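DNA-binding protein (Sulfolobus solfataricus, PDB 3IRB) is of unknown function but joins a zinc ribbon to an OB-fold and may bind acyl-CoA. Local coordinates at residues 44-48 against 58-62. Numbering follows the deposited sequence. Where two conformers were deposited one is given.
Sequences KIIGS and VPARS. With SO4 (sulfate ion), chain G.
S48 and R61 make the main polar link of this contact. The hydroxyl OG of S48 gives a hydrogen bond to the backbone O of R61, at 2.7 Å. It reaches this oxygen in the carbonyl plane, on a lone pair, with a C=O...OG angle of 126°. The chi1 of 66° sets OG between the backbone N and carbonyl carbon of S48, on the side where the R61 backbone passes. R61 N is also near, 2.9 Å from S48 OG. S48 is buried, so this bond satisfies a polar group inside the protein. A second, weak hydrogen bond joins the main chains: A60 N gives to I46 O at 3.3 Å, with a bent N-H...O angle of 133°.

Both segments belong to the rubredoxin-like zinc ribbon. The 46-49 strand pairs antiparallel with 56-58, and S48 bonds F57 through the backbone. A cis peptide bond precedes P59, just past that pairing, and the chain runs on as a loop, with A60 and R61 beside strand 46-49. C50 and C64, two of the four zinc-binding cysteines, follow closely after the two segments.

Van der Waals contacts make up the rest. A60 CB lies against the backbone of I46 and G47, 3.7 Å from G47 C. G47 has no side chain, and its CA comes within 3.9 Å of A60 CA. I45 and V58 make the apolar side-chain contact, CG2 to CG2 at 3.7 Å. Helix 30-41 adds L40 against I45 and A32 against A60.

The R61 guanidinium turns to a sulfate ion, probably from the crystallisation liquor. The sulfate S lies at the guanidinium edge, in its plane, with O4 near that plane. NH2 and NH1 both bond sulfate O4, NH2 at 2.9 Å, and NH1 also bonds O2.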
loop_
_atom_site.group_PDB
_atom_site.type_symbol
_atom_site.label_atom_id
_atom_site.label_comp_id
_atom_site.label_asym_id
_atom_site.label_seq_id
_atom_site.Cartn_x
_atom_site.Cartn_y
_atom_site.Cartn_z
ATOM N N LYS A 44 -3.622 -11.779 0.277
ATOM C CA LYS A 44 -2.301 -11.765 0.889
ATOM C C LYS A 44 -1.523 -10.572 0.434
ATOM O O LYS A 44 -1.751 -10.058 -0.666
ATOM C CB LYS A 44 -1.528 -13.023 0.513
ATOM C CG LYS A 44 -2.221 -14.315 0.970
ATOM C CD LYS A 44 -1.445 -15.541 0.499
ATOM C CE LYS A 44 -2.092 -16.831 1.002
ATOM N NZ LYS A 44 -1.420 -18.030 0.417
ATOM N N ILE A 45 -0.595 -10.147 1.284
ATOM C CA ILE A 45 0.367 -9.099 0.968
ATOM C C ILE A 45 1.702 -9.816 0.779
ATOM O O ILE A 45 2.263 -10.385 1.748
ATOM C CB ILE A 45 0.495 -8.087 2.117
ATOM C CG1 ILE A 45 -0.869 -7.420 2.400
ATOM C CG2 ILE A 45 1.566 -7.093 1.804
ATOM C CD1 ILE A 45 -1.470 -6.726 1.207
ATOM N N ILE A 46 2.215 -9.766 -0.449
ATOM C CA ILE A 46 3.435 -10.494 -0.827
ATOM C C ILE A 46 4.587 -9.535 -1.052
ATOM O O ILE A 46 4.506 -8.574 -1.832
ATOM C CB ILE A 46 3.261 -11.316 -2.106
ATOM C CG1 ILE A 46 2.125 -12.325 -1.968
ATOM C CG2 ILE A 46 4.587 -12.006 -2.460
ATOM C CD1 ILE A 46 2.359 -13.368 -0.905
ATOM N N GLY A 47 5.668 -9.769 -0.331
ATOM C CA GLY A 47 6.866 -8.973 -0.485
ATOM C C GLY A 47 7.946 -9.850 -1.061
ATOM O O GLY A 47 7.720 -11.045 -1.312
ATOM N N SER A 48 9.101 -9.246 -1.315
ATOM C CA SER A 48 10.262 -10.023 -1.726
ATOM C C SER A 48 11.418 -9.737 -0.785
ATOM O O SER A 48 11.491 -8.654 -0.169
ATOM C CB SER A 48 10.614 -9.707 -3.164
ATOM O OG SER A 48 11.029 -8.387 -3.276
ATOM N N VAL A 58 7.977 -4.263 0.123
ATOM C CA VAL A 58 6.570 -4.331 -0.255
ATOM C C VAL A 58 6.250 -3.048 -1.044
ATOM O O VAL A 58 6.697 -1.975 -0.660
ATOM C CB VAL A 58 5.659 -4.497 0.984
ATOM C CG1 VAL A 58 5.633 -3.220 1.863
ATOM C CG2 VAL A 58 4.251 -4.955 0.558
ATOM N N PRO A 59 5.547 -3.169 -2.194
ATOM C CA PRO A 59 5.200 -4.399 -2.915
ATOM C C PRO A 59 6.469 -5.143 -3.338
ATOM O O PRO A 59 7.565 -4.561 -3.346
ATOM C CB PRO A 59 4.433 -3.907 -4.150
ATOM C CG PRO A 59 3.899 -2.536 -3.722
ATOM C CD PRO A 59 4.960 -1.974 -2.821
ATOM N N ALA A 60 6.333 -6.437 -3.570
ATOM C CA ALA A 60 7.458 -7.269 -3.984
ATOM C C ALA A 60 8.223 -6.631 -5.144
ATOM O O ALA A 60 7.637 -6.045 -6.061
ATOM C CB ALA A 60 6.979 -8.627 -4.377
ATOM N N ARG A 61 9.537 -6.762 -5.135
ATOM C CA ARG A 61 10.313 -6.273 -6.242
ATOM C C ARG A 61 11.380 -7.260 -6.657
ATOM O O ARG A 61 11.763 -8.124 -5.891
ATOM C CB ARG A 61 10.874 -4.881 -5.940
ATOM C CG ARG A 61 11.866 -4.794 -4.858
ATOM C CD ARG A 61 12.425 -3.359 -4.772
ATOM N NE ARG A 61 11.561 -2.408 -4.094
ATOM C CZ ARG A 61 11.968 -1.211 -3.660
ATOM N NH1 ARG A 61 13.234 -0.821 -3.826
ATOM N NH2 ARG A 61 11.125 -0.406 -3.035
ATOM N N SER A 62 11.823 -7.138 -7.902
ATOM C CA SER A 62 12.651 -8.166 -8.498
ATOM C C SER A 62 14.144 -7.805 -8.449
ATOM O O SER A 62 14.982 -8.597 -8.841
ATOM C CB SER A 62 12.167 -8.398 -9.923
ATOM O OG SER A 62 12.289 -7.205 -10.659
HETATM S S SO4 G . 13.998 2.625 -2.777
HETATM O O1 SO4 G . 14.744 2.844 -1.543
HETATM O O2 SO4 G . 14.841 1.860 -3.707
HETATM O O3 SO4 G . 13.602 3.896 -3.352
HETATM O O4 SO4 G . 12.776 1.913 -2.457
#